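Local coordinates for protein putative polysaccharide deacetylase (PDB 5JP6) that probably removes acetyl groups from peptidoglycan as a zinc-dependent deacetylase of carbohydrate esterase family 4, at residues 216-221 and 267-272; 189-192 and 197-200; 288-293 and 373-378; 206-211 and 262-267; 96-101 and 180-185. The protein carries 1 engineered substitution. All blocks are in the same frame, centred on the assembly; numbering follows the deposited sequence. Where two conformers were deposited one is given.

In the fold
Both segments of contacts 1, 2 and 4 lie in the NodB homology region. Contacts 1 and 4 both use helix 251-269, share Asp267 and have centres 10 Å apart. Contact 3 adjoins contact 4, where Gln263 OE1 probably accepts from Lys377 N (2.8 Å). Contact 2 reaches contact 1 through Val217 CG1 and Phe200 CD1 (3.6 Å). Contact 5 joins contact 1 by the Arg216 NE to Asp185 OD1 salt bridge (2.7 Å). The zinc ion is bound by Asp177, His227 and Tyr280. In contact 4 the side chain of Val207 is about 12 Å from the zinc ion. In contact 2 the side chain of Phe200 is about 12 Å from the zinc ion.

Contact 1: residues 216-221 and 267-272; sequences RVAADG and DVLGWV
The indole ring of Trp271 is met by two small groups, one from each segment. Ala218 CB comes in obliquely and lies 3.7 Å from Trp271 CZ2. Leu269 CD1 sits over one face, 3.7 Å above the ring plane and offset toward the rim. At Trp271 there is also a cation-pi partner, Lys370. Leu269 touches Ala218 as well, and its CD2 branch comes nearer: Leu269 CD2 is 3.7 Å from Ala218 CB. Its other branch is a little farther off, with Leu269 CD1 4.1 Å from the same methyl. A single methyl group is thus received by both a leucine and a tryptophan. The contact is apolar, and no hydrogen bond crosses it.

Both segments are the ends of helices in the NodB homology fold, 211-219 and 251-269. Each helix ends at a glycine with positive phi. At Gly221 the turn is a Schellman motif, and Gly221 N donates to Ala218 O. At Gly270 the chain leaves its helix and runs into Trp271. The Trp271 side chain is placed with CG between the backbone N and the carbonyl carbon (chi1 56°). That torsion helps fold the indole back beside Leu269, which comes from the last turn of the helix. Ala218, Leu269 and Trp271 also touch Ile224, on strand 223-227. One residue before Leu269, Val268 packs on Pro211, Leu214 and Lys215 of helix 211-219.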
# COMPACT_ATOMS: atom_id res chain seq x y z
N ARG A 216 15.33 -2.03 -4.00
CA ARG A 216 15.28 -0.74 -4.70
C ARG A 216 14.70 0.35 -3.84
O ARG A 216 15.18 1.48 -3.90
CB ARG A 216 14.53 -0.84 -6.02
CG ARG A 216 15.24 -1.83 -7.00
CD ARG A 216 14.59 -1.82 -8.39
NE ARG A 216 13.28 -2.45 -8.45
CZ ARG A 216 13.08 -3.73 -8.66
NH1 ARG A 216 14.11 -4.56 -8.76
NH2 ARG A 216 11.84 -4.22 -8.75
N VAL A 217 13.69 0.03 -3.03
CA VAL A 217 13.16 1.02 -2.08
C VAL A 217 14.30 1.46 -1.14
O VAL A 217 14.52 2.65 -0.94
CB VAL A 217 11.98 0.48 -1.25
CG1 VAL A 217 11.52 1.48 -0.19
CG2 VAL A 217 10.80 0.03 -2.12
N ALA A 218 15.03 0.48 -0.59
CA ALA A 218 16.12 0.75 0.35
C ALA A 218 17.20 1.65 -0.31
O ALA A 218 17.69 2.62 0.29
CB ALA A 218 16.73 -0.53 0.88
N ALA A 219 17.56 1.32 -1.55
CA ALA A 219 18.64 2.02 -2.22
C ALA A 219 18.30 3.50 -2.50
O ALA A 219 19.21 4.30 -2.70
CB ALA A 219 19.01 1.30 -3.50
N ASP A 220 17.00 3.83 -2.53
CA ASP A 220 16.53 5.18 -2.80
C ASP A 220 16.44 6.03 -1.53
O ASP A 220 16.00 7.16 -1.60
CB ASP A 220 15.22 5.20 -3.61
CG ASP A 220 15.42 5.00 -5.12
OD1 ASP A 220 16.58 4.72 -5.57
OD2 ASP A 220 14.39 5.08 -5.84
N GLY A 221 16.86 5.49 -0.37
CA GLY A 221 17.00 6.29 0.86
C GLY A 221 15.76 6.39 1.73
O GLY A 221 15.74 7.14 2.70
N ASP A 267 15.56 -9.85 6.87
CA ASP A 267 16.14 -10.96 6.12
C ASP A 267 16.60 -10.55 4.72
O ASP A 267 17.57 -11.14 4.20
CB ASP A 267 15.17 -12.11 6.04
CG ASP A 267 14.97 -12.84 7.35
OD1 ASP A 267 15.75 -12.63 8.32
OD2 ASP A 267 13.99 -13.63 7.41
N VAL A 268 15.93 -9.56 4.12
CA VAL A 268 16.33 -9.07 2.78
C VAL A 268 17.47 -8.05 2.87
O VAL A 268 18.47 -8.14 2.14
CB VAL A 268 15.14 -8.49 2.01
CG1 VAL A 268 15.57 -7.87 0.67
CG2 VAL A 268 14.08 -9.58 1.76
N LEU A 269 17.32 -7.08 3.77
CA LEU A 269 18.16 -5.89 3.78
C LEU A 269 19.33 -5.91 4.76
O LEU A 269 20.30 -5.17 4.55
CB LEU A 269 17.32 -4.66 4.13
CG LEU A 269 16.16 -4.34 3.20
CD1 LEU A 269 15.40 -3.15 3.73
CD2 LEU A 269 16.63 -4.09 1.77
N GLY A 270 19.22 -6.72 5.82
CA GLY A 270 20.17 -6.64 6.90
C GLY A 270 19.86 -5.55 7.90
O GLY A 270 20.62 -5.29 8.83
N TRP A 271 18.71 -4.92 7.73
CA TRP A 271 18.21 -3.93 8.66
C TRP A 271 16.71 -3.77 8.44
O TRP A 271 16.16 -4.23 7.45
CB TRP A 271 18.93 -2.60 8.49
CG TRP A 271 18.88 -2.02 7.09
CD1 TRP A 271 19.84 -2.09 6.15
CD2 TRP A 271 17.85 -1.21 6.54
NE1 TRP A 271 19.49 -1.39 5.01
CE2 TRP A 271 18.25 -0.83 5.23
CE3 TRP A 271 16.63 -0.73 7.04
CZ2 TRP A 271 17.47 0.02 4.42
CZ3 TRP A 271 15.84 0.07 6.23
CH2 TRP A 271 16.26 0.43 4.92
N VAL A 272 16.08 -3.13 9.42
CA VAL A 272 14.69 -2.76 9.38
C VAL A 272 14.53 -1.58 10.32
O VAL A 272 14.96 -1.63 11.48
CB VAL A 272 13.73 -3.91 9.73
CG1 VAL A 272 14.04 -4.56 11.09
CG2 VAL A 272 12.29 -3.41 9.63

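Contact 2: residues 189-192 and 197-200; sequences RALK and KAMF
Lys197 leads into Ala198 and Phe200, the two residues that meet Leu191. Of the alpha carbons, Lys197 CA and Leu191 CA come nearest, at 6.5 Å. The Lys197 side chain sets out away from helix 183-193.

At Ala198 the CB points toward the helix. It lies 3.9 Å from Leu191 CD1, methyl against methyl.

Met199 points the opposite way and takes no part in this contact. This is the usual alternation along an extended chain, with successive side chains on the two faces of the sheet.

Phe200 returns to the helix side. Its CG is anti to the carbonyl carbon (chi1 -67°). The ring reaches back toward Leu191, and the two side chains approach from opposite directions. Phe200 CZ is 4.1 Å from Leu191 CD1, which sits at the ring edge, near the ring plane. The CD1 branch of Leu191 therefore serves both partners, while CD2 reaches neither. The three touching residues are buried, and the contact holds no hydrogen bond.

The Phe200 ring also meets that of Phe175 at a shallow angle and that of His222 edge to face. The arrangement belongs to the beta-alpha-beta unit of strand 170-176, helix 183-193 and strand 199-202. Here the helix packs on the third element of its own unit, with Leu191 also touching Leu173. Strand 199-202 lies in the parallel sheet between strands 170-176 and 223-227.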
# COMPACT_ATOMS: atom_id res chain seq x y z
N ARG A 189 10.07 6.04 -8.66
CA ARG A 189 10.49 6.96 -9.72
C ARG A 189 9.92 8.35 -9.47
O ARG A 189 10.61 9.35 -9.59
CB ARG A 189 10.04 6.48 -11.09
CG ARG A 189 10.76 5.23 -11.54
CD ARG A 189 10.45 4.90 -12.97
NE ARG A 189 9.11 4.32 -13.16
CZ ARG A 189 8.81 3.02 -13.08
NH1 ARG A 189 9.73 2.13 -12.76
NH2 ARG A 189 7.57 2.61 -13.31
N ALA A 190 8.66 8.38 -9.09
CA ALA A 190 7.98 9.67 -8.86
C ALA A 190 8.62 10.42 -7.69
O ALA A 190 8.88 11.63 -7.77
CB ALA A 190 6.50 9.45 -8.61
N LEU A 191 8.90 9.71 -6.62
CA LEU A 191 9.54 10.31 -5.45
C LEU A 191 10.91 10.84 -5.79
O LEU A 191 11.28 11.96 -5.41
CB LEU A 191 9.60 9.32 -4.29
CG LEU A 191 8.26 8.89 -3.69
CD1 LEU A 191 8.45 7.69 -2.77
CD2 LEU A 191 7.59 10.00 -2.91
N LYS A 192 11.70 10.01 -6.46
CA LYS A 192 13.08 10.34 -6.73
C LYS A 192 13.20 11.58 -7.62
O LYS A 192 14.11 12.41 -7.43
CB LYS A 192 13.84 9.16 -7.34
CG LYS A 192 15.33 9.43 -7.51
CD LYS A 192 16.06 8.19 -8.01
CE LYS A 192 17.52 8.54 -8.24
NZ LYS A 192 18.29 7.49 -8.97
N LYS A 197 11.39 11.84 0.00
CA LYS A 197 11.62 10.58 0.70
C LYS A 197 10.32 10.21 1.38
O LYS A 197 9.49 11.06 1.67
CB LYS A 197 12.74 10.73 1.73
CG LYS A 197 14.06 11.18 1.13
CD LYS A 197 14.63 10.17 0.16
CE LYS A 197 16.01 10.59 -0.34
NZ LYS A 197 16.00 11.90 -1.09
N ALA A 198 10.16 8.92 1.66
CA ALA A 198 8.92 8.38 2.23
C ALA A 198 9.20 7.24 3.19
O ALA A 198 10.30 6.72 3.25
CB ALA A 198 8.00 7.91 1.10
N MET A 199 8.16 6.87 3.95
CA MET A 199 8.23 5.79 4.88
C MET A 199 7.40 4.61 4.25
O MET A 199 6.22 4.81 3.89
CB MET A 199 7.72 6.18 6.28
CG MET A 199 8.34 7.40 6.88
SD MET A 199 7.62 7.78 8.46
CE MET A 199 8.49 6.60 9.49
N PHE A 200 7.97 3.41 4.19
CA PHE A 200 7.26 2.24 3.71
C PHE A 200 7.07 1.25 4.84
O PHE A 200 8.03 0.83 5.49
CB PHE A 200 8.02 1.58 2.55
CG PHE A 200 8.07 2.41 1.30
CD1 PHE A 200 8.90 3.50 1.20
CD2 PHE A 200 7.23 2.11 0.22
CE1 PHE A 200 8.91 4.30 0.06
CE2 PHE A 200 7.24 2.89 -0.91
CZ PHE A 200 8.08 3.99 -1.00

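Contact 3: residues 288-293 and 373-378; sequences KAFLKT and SKLVKR
Lys374 extends from its turn toward Thr293, the last residue of helix 285-293. Its CB points toward the helix. CG is anti to the carbonyl carbon (chi1 -65°), and the chain beyond is fully extended. The first helix atom that it passes closely is Thr293 O, which is 3.8 Å from Lys374 CD. At the tip, Lys374 NZ lies 3.7 Å from that oxygen, too far for a direct hydrogen bond. A water fills the gap. It donates to Thr293 O at 2.6 Å and accepts from Lys374 NZ at 2.8 Å. The ammonium group is also hydrogen-bonded to Ser295 OG. Lys374 thus has a water bridge to the last helical residue and a direct bond to Ser295 just beyond it. A positive charge at this end probably suits the helix dipole.

The segment 373-378 follows strand 358-364 in the chain. It opens with a type I beta turn from Ser373 to Val376. Ser373 OG accepts from Leu375 N at 3.0 Å, with an N-H...O angle of 157°. This makes an ST turn and helps to shape the turn.

The turn also carries Leu375, the apolar half of the contact. Leu375 CD2 meets the Phe290 ring obliquely at its far end, 3.8 Å from Phe290 CZ and 3.9 Å from Phe290 CE2. Phe290 gets there with CG anti to its backbone N (chi1 170°). Leu375 also touches His262, and Phe290 touches Arg259, both on helix 251-269.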
# COMPACT_ATOMS: atom_id res chain seq x y z
N LYS A 288 0.47 -2.02 22.29
CA LYS A 288 1.08 -0.71 22.33
C LYS A 288 2.24 -0.69 23.33
O LYS A 288 3.32 -0.13 23.04
CB LYS A 288 0.06 0.37 22.65
CG LYS A 288 -0.96 0.58 21.52
CD LYS A 288 -2.05 1.58 21.95
CE LYS A 288 -3.00 1.89 20.82
NZ LYS A 288 -2.49 3.06 20.05
N ALA A 289 2.05 -1.30 24.50
CA ALA A 289 3.13 -1.38 25.52
C ALA A 289 4.30 -2.22 25.03
O ALA A 289 5.46 -1.86 25.22
CB ALA A 289 2.58 -1.95 26.80
N PHE A 290 3.98 -3.33 24.38
CA PHE A 290 4.98 -4.21 23.77
C PHE A 290 5.90 -3.45 22.81
O PHE A 290 7.13 -3.59 22.86
CB PHE A 290 4.23 -5.32 23.03
CG PHE A 290 5.08 -6.18 22.15
CD1 PHE A 290 5.96 -7.10 22.66
CD2 PHE A 290 4.93 -6.12 20.78
CE1 PHE A 290 6.66 -7.95 21.82
CE2 PHE A 290 5.65 -6.92 19.94
CZ PHE A 290 6.52 -7.85 20.46
N LEU A 291 5.31 -2.63 21.93
CA LEU A 291 6.14 -1.87 20.98
C LEU A 291 7.15 -0.96 21.67
O LEU A 291 8.30 -0.84 21.23
CB LEU A 291 5.28 -1.05 20.01
CG LEU A 291 4.48 -1.83 18.98
CD1 LEU A 291 3.63 -0.86 18.19
CD2 LEU A 291 5.40 -2.63 18.06
N LYS A 292 6.71 -0.31 22.76
CA LYS A 292 7.60 0.57 23.49
C LYS A 292 8.73 -0.22 24.14
O LYS A 292 9.89 0.17 24.03
CB LYS A 292 6.85 1.40 24.53
CG LYS A 292 5.77 2.30 23.96
CD LYS A 292 5.05 3.04 25.06
CE LYS A 292 5.91 3.88 25.91
NZ LYS A 292 6.67 4.88 25.11
N THR A 293 8.41 -1.34 24.76
CA THR A 293 9.43 -2.23 25.32
C THR A 293 10.43 -2.65 24.23
O THR A 293 11.66 -2.72 24.47
CB THR A 293 8.79 -3.41 26.03
OG1 THR A 293 8.05 -2.91 27.14
CG2 THR A 293 9.84 -4.43 26.53
N SER A 373 17.14 -4.27 15.77
CA SER A 373 15.73 -4.35 16.12
C SER A 373 15.48 -5.44 17.18
O SER A 373 15.89 -6.59 17.03
CB SER A 373 14.88 -4.72 14.92
OG SER A 373 13.52 -4.87 15.29
N LYS A 374 14.73 -5.05 18.21
CA LYS A 374 14.28 -6.00 19.24
C LYS A 374 13.16 -6.95 18.76
O LYS A 374 12.75 -7.83 19.52
CB LYS A 374 13.89 -5.26 20.51
CG LYS A 374 15.06 -4.56 21.17
CD LYS A 374 14.61 -3.70 22.34
CE LYS A 374 15.75 -3.08 23.06
NZ LYS A 374 15.28 -2.19 24.12
N LEU A 375 12.70 -6.74 17.52
CA LEU A 375 11.68 -7.56 16.91
C LEU A 375 12.25 -8.65 16.00
O LEU A 375 11.50 -9.45 15.46
CB LEU A 375 10.70 -6.69 16.11
CG LEU A 375 9.90 -5.69 16.92
CD1 LEU A 375 9.09 -4.78 16.03
CD2 LEU A 375 8.98 -6.39 17.93
N VAL A 376 13.57 -8.65 15.81
CA VAL A 376 14.16 -9.61 14.91
C VAL A 376 15.17 -10.52 15.61
O VAL A 376 15.79 -10.12 16.61
CB VAL A 376 14.81 -8.97 13.69
CG1 VAL A 376 13.90 -7.97 12.99
CG2 VAL A 376 16.12 -8.41 14.00
N LYS A 377 15.33 -11.72 15.04
CA LYS A 377 16.37 -12.68 15.42
C LYS A 377 17.53 -12.56 14.42
O LYS A 377 17.33 -12.58 13.19
CB LYS A 377 15.82 -14.08 15.33
CG LYS A 377 14.69 -14.37 16.25
CD LYS A 377 14.29 -15.86 16.18
CE LYS A 377 15.33 -16.81 16.74
NZ LYS A 377 14.78 -18.18 17.00
N ARG A 378 18.72 -12.36 14.94
CA ARG A 378 19.91 -12.25 14.11
C ARG A 378 20.26 -13.57 13.48
O ARG A 378 19.82 -14.62 13.93
CB ARG A 378 21.09 -11.77 14.95
CG ARG A 378 20.87 -10.47 15.72
CD ARG A 378 22.20 -10.04 16.37
NE ARG A 378 22.04 -8.99 17.38
CZ ARG A 378 22.10 -7.68 17.14
NH1 ARG A 378 22.29 -7.21 15.89
NH2 ARG A 378 21.95 -6.83 18.17
O HOH W 1 13.65 -3.71 25.88

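Contact 4: residues 206-211 and 262-267; sequences SVRTNP and HQAVFD
Val207 packs against Ala264 and Val265 with its two branches. Its CG1 branch lies over the backbone of the partner helix, 3.4 Å from Ala264 O. The same methyl is 3.9 Å from Ala264 CB. The other branch, CG2, meets Val265 CG2 at 4.1 Å, and the two valine side chains cross at about a right angle. Val207 CG1 is anti to the backbone N (chi1 171°), which sends one methyl to each partner. Arg208 was modelled in two conformers, and its contact with Ala264 CB is doubtful.

The next shell is polar. On helix 251-269, Gln263 NE2 donates to Asp267 OD1 one turn on, at 2.9 Å and 165°. The donor meets the syn side of the carboxylate, about 30° out of the carboxylate plane, and the acceptor lies in the amide plane of Gln263. His262 ND1 is bonded to Ser226 OG. On the other segment, Ser206 OG is bonded to the backbone O of the zinc ligand Asp177, and Asn210 ND2 to Pro179 O.

Both Val207 and Val265 also touch Ala202 of strand 199-202. Two helices therefore pack on each other and on a strand of the curled parallel sheet, as in the deformed alpha/beta barrel of family 4 carbohydrate esterases.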
# COMPACT_ATOMS: atom_id res chain seq x y z
N SER A 206 4.38 -9.47 0.94
CA SER A 206 4.90 -8.69 -0.18
C SER A 206 6.42 -8.74 -0.28
O SER A 206 6.99 -8.82 -1.37
CB SER A 206 4.40 -7.25 -0.13
OG SER A 206 3.02 -7.17 -0.34
N VAL A 207 7.06 -8.69 0.88
CA VAL A 207 8.52 -8.73 0.93
C VAL A 207 9.06 -10.07 0.43
O VAL A 207 10.01 -10.12 -0.33
CB VAL A 207 9.01 -8.45 2.37
CG1 VAL A 207 10.53 -8.72 2.49
CG2 VAL A 207 8.72 -7.02 2.74
N ARG A 208 8.44 -11.15 0.84
CA ARG A 208 8.85 -12.47 0.39
C ARG A 208 8.61 -12.66 -1.13
O ARG A 208 9.38 -13.34 -1.80
CB ARG A 208 8.14 -13.54 1.23
CG ARG A 208 8.67 -13.63 2.65
CD ARG A 208 8.04 -14.81 3.37
NE ARG A 208 6.65 -14.56 3.68
CZ ARG A 208 6.25 -13.90 4.75
NH1 ARG A 208 7.12 -13.43 5.64
NH2 ARG A 208 4.97 -13.71 4.94
N THR A 209 7.56 -12.05 -1.66
CA THR A 209 7.28 -12.13 -3.08
C THR A 209 8.24 -11.28 -3.91
O THR A 209 8.68 -11.70 -4.96
CB THR A 209 5.81 -11.74 -3.34
OG1 THR A 209 4.94 -12.58 -2.60
CG2 THR A 209 5.50 -11.80 -4.83
N ASN A 210 8.60 -10.09 -3.40
CA ASN A 210 9.28 -9.05 -4.16
C ASN A 210 10.52 -8.50 -3.44
O ASN A 210 10.64 -7.28 -3.23
CB ASN A 210 8.31 -7.91 -4.48
CG ASN A 210 7.08 -8.37 -5.18
OD1 ASN A 210 7.19 -8.95 -6.28
ND2 ASN A 210 5.92 -8.18 -4.57
N PRO A 211 11.47 -9.37 -3.09
CA PRO A 211 12.63 -8.83 -2.36
C PRO A 211 13.49 -7.84 -3.16
O PRO A 211 14.05 -6.93 -2.58
CB PRO A 211 13.45 -10.08 -2.02
CG PRO A 211 13.04 -11.07 -3.11
CD PRO A 211 11.58 -10.80 -3.37
N HIS A 262 8.72 -7.52 10.32
CA HIS A 262 10.00 -6.94 10.62
C HIS A 262 11.14 -7.90 10.24
O HIS A 262 12.11 -7.50 9.60
CB HIS A 262 10.09 -6.57 12.08
CG HIS A 262 10.17 -5.10 12.32
ND1 HIS A 262 9.24 -4.22 11.83
CD2 HIS A 262 11.10 -4.35 12.96
CE1 HIS A 262 9.58 -2.99 12.19
NE2 HIS A 262 10.70 -3.05 12.86
N GLN A 263 10.96 -9.16 10.60
CA GLN A 263 11.94 -10.17 10.24
C GLN A 263 12.10 -10.30 8.71
O GLN A 263 13.21 -10.48 8.22
CB GLN A 263 11.56 -11.51 10.86
CG GLN A 263 12.63 -12.55 10.70
CD GLN A 263 13.81 -12.35 11.65
OE1 GLN A 263 13.64 -12.18 12.85
NE2 GLN A 263 15.02 -12.40 11.11
N ALA A 264 10.98 -10.24 7.98
CA ALA A 264 11.04 -10.40 6.52
C ALA A 264 11.90 -9.28 5.92
O ALA A 264 12.72 -9.52 5.03
CB ALA A 264 9.67 -10.41 5.90
N VAL A 265 11.67 -8.04 6.38
CA VAL A 265 12.46 -6.92 5.88
C VAL A 265 13.95 -7.12 6.21
O VAL A 265 14.83 -6.96 5.35
CB VAL A 265 11.96 -5.58 6.43
CG1 VAL A 265 12.90 -4.45 6.06
CG2 VAL A 265 10.53 -5.28 5.94
N PHE A 266 14.21 -7.44 7.45
CA PHE A 266 15.57 -7.67 7.94
C PHE A 266 16.29 -8.76 7.15
O PHE A 266 17.45 -8.63 6.79
CB PHE A 266 15.56 -8.00 9.41
CG PHE A 266 16.91 -8.31 9.98
CD1 PHE A 266 17.79 -7.30 10.27
CD2 PHE A 266 17.32 -9.62 10.16
CE1 PHE A 266 19.04 -7.58 10.79
CE2 PHE A 266 18.56 -9.90 10.67
CZ PHE A 266 19.43 -8.88 10.96
N ASP A 267 15.56 -9.85 6.87
CA ASP A 267 16.14 -10.96 6.12
C ASP A 267 16.60 -10.55 4.72
O ASP A 267 17.57 -11.14 4.20
CB ASP A 267 15.17 -12.11 6.04
CG ASP A 267 14.97 -12.84 7.35
OD1 ASP A 267 15.75 -12.63 8.32
OD2 ASP A 267 13.99 -13.63 7.41

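Contact 5: residues 96-101 and 180-185; sequences EIRDEN and HGLYTD
Arg98 has CG anti to its carbonyl carbon (chi1 -68°) and stays extended from CG to NE, which carries it across to Tyr183. Tyr183 also has CG anti to the carbonyl carbon, but with chi1 at -39°. Its hydroxyl lies beside the arginine chain: Tyr183 OH is 3.4 Å from Arg98 CD and 3.6 Å from Arg98 NE. No hydrogen bond joins them. The guanidinium plane stands nearly upright to the ring plane, at 87°. Leu182 CD1 lies 4.4 Å from Arg98 NH1, a marginal contact.

The polar ends have other partners. Tyr183 OH is hydrogen-bonded to Asn95 OD1. Arg98 NH2 forms salt bridges with Glu94 and Asp118.

His180 backs the tyrosine. Tyr183 CE2 lies 3.5 Å above the centre of the imidazole, and His180 CE1 lies over the centre of the phenol ring. His180 ND1 accepts from Leu182 N at 3.1 Å, tilted from the ring plane.

Here helix 94-98 of the N-terminal helical region meets the start of helix 183-193. The TFDDG motif of the NodB family, which carries the zinc ligand Asp177, lies just before His180.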
# COMPACT_ATOMS: atom_id res chain seq x y z
N GLU A 96 -5.36 -9.05 -8.07
CA GLU A 96 -5.59 -10.51 -8.07
C GLU A 96 -5.39 -11.08 -9.47
O GLU A 96 -4.86 -12.17 -9.63
CB GLU A 96 -6.96 -10.85 -7.51
CG GLU A 96 -7.13 -10.51 -6.05
CD GLU A 96 -6.02 -11.06 -5.18
OE1 GLU A 96 -5.72 -12.29 -5.31
OE2 GLU A 96 -5.51 -10.29 -4.35
N ILE A 97 -5.80 -10.32 -10.50
CA ILE A 97 -5.64 -10.81 -11.86
C ILE A 97 -4.15 -10.88 -12.26
O ILE A 97 -3.72 -11.80 -12.98
CB ILE A 97 -6.43 -9.93 -12.85
CG1 ILE A 97 -7.93 -10.02 -12.57
CG2 ILE A 97 -6.10 -10.26 -14.30
CD1 ILE A 97 -8.73 -8.83 -13.06
N ARG A 98 -3.37 -9.93 -11.75
CA ARG A 98 -1.92 -9.89 -12.03
C ARG A 98 -1.13 -10.93 -11.22
O ARG A 98 -0.02 -11.32 -11.63
CB ARG A 98 -1.34 -8.49 -11.77
CG ARG A 98 -1.83 -7.44 -12.74
CD ARG A 98 -1.11 -6.11 -12.55
NE ARG A 98 -1.66 -5.08 -13.40
CZ ARG A 98 -1.42 -4.96 -14.70
NH1 ARG A 98 -0.54 -5.75 -15.31
NH2 ARG A 98 -2.10 -4.09 -15.41
N ASP A 99 -1.67 -11.31 -10.04
CA ASP A 99 -0.98 -12.20 -9.12
C ASP A 99 -0.78 -13.55 -9.74
O ASP A 99 -1.75 -14.26 -9.98
CB ASP A 99 -1.77 -12.32 -7.82
CG ASP A 99 -1.08 -13.14 -6.78
OD1 ASP A 99 -0.08 -13.87 -7.06
OD2 ASP A 99 -1.56 -12.99 -5.62
N GLU A 100 0.48 -13.92 -10.00
CA GLU A 100 0.79 -15.24 -10.61
C GLU A 100 0.22 -16.42 -9.80
O GLU A 100 0.03 -17.47 -10.37
CB GLU A 100 2.27 -15.42 -10.90
CG GLU A 100 2.81 -14.64 -12.11
CD GLU A 100 2.17 -14.99 -13.47
OE1 GLU A 100 1.42 -15.99 -13.61
OE2 GLU A 100 2.44 -14.22 -14.44
N ASN A 101 -0.03 -16.28 -8.50
CA ASN A 101 -0.66 -17.36 -7.72
C ASN A 101 -2.05 -17.71 -8.25
O ASN A 101 -2.50 -18.83 -8.08
CB ASN A 101 -0.73 -17.05 -6.24
CG ASN A 101 0.62 -17.17 -5.57
OD1 ASN A 101 1.57 -17.83 -6.07
ND2 ASN A 101 0.72 -16.55 -4.42
N HIS A 180 5.00 -3.95 -4.08
CA HIS A 180 4.40 -4.63 -5.25
C HIS A 180 5.50 -4.83 -6.30
O HIS A 180 6.50 -4.12 -6.31
CB HIS A 180 3.25 -3.79 -5.81
CG HIS A 180 2.40 -4.50 -6.83
ND1 HIS A 180 2.63 -4.42 -8.20
CD2 HIS A 180 1.37 -5.35 -6.68
CE1 HIS A 180 1.74 -5.16 -8.83
NE2 HIS A 180 0.98 -5.75 -7.92
N GLY A 181 5.32 -5.81 -7.19
CA GLY A 181 6.29 -6.07 -8.22
C GLY A 181 6.43 -5.04 -9.33
O GLY A 181 7.47 -4.99 -9.98
N LEU A 182 5.39 -4.20 -9.51
CA LEU A 182 5.40 -3.13 -10.48
C LEU A 182 5.17 -1.75 -9.90
O LEU A 182 5.92 -0.83 -10.20
CB LEU A 182 4.30 -3.35 -11.52
CG LEU A 182 4.45 -4.55 -12.44
CD1 LEU A 182 3.20 -4.77 -13.29
CD2 LEU A 182 5.69 -4.34 -13.31
N TYR A 183 4.13 -1.60 -9.07
CA TYR A 183 3.69 -0.25 -8.73
C TYR A 183 4.66 0.49 -7.83
O TYR A 183 4.76 1.73 -7.90
CB TYR A 183 2.30 -0.22 -8.10
CG TYR A 183 1.27 -1.16 -8.67
CD1 TYR A 183 1.16 -1.46 -10.04
CD2 TYR A 183 0.32 -1.72 -7.82
CE1 TYR A 183 0.19 -2.34 -10.50
CE2 TYR A 183 -0.64 -2.59 -8.27
CZ TYR A 183 -0.70 -2.90 -9.62
OH TYR A 183 -1.65 -3.81 -10.06
N THR A 184 5.34 -0.25 -6.97
CA THR A 184 6.24 0.38 -6.04
C THR A 184 7.36 1.10 -6.79
O THR A 184 7.73 2.22 -6.43
CB THR A 184 6.79 -0.67 -5.02
OG1 THR A 184 5.70 -1.19 -4.27
CG2 THR A 184 7.80 -0.03 -4.10
N ASP A 185 7.90 0.46 -7.85
CA ASP A 185 8.95 1.10 -8.64
C ASP A 185 8.41 2.40 -9.27
O ASP A 185 9.14 3.37 -9.37
CB ASP A 185 9.52 0.14 -9.69
CG ASP A 185 10.40 -0.92 -9.09
OD1 ASP A 185 11.30 -0.56 -8.33
OD2 ASP A 185 10.12 -2.14 -9.37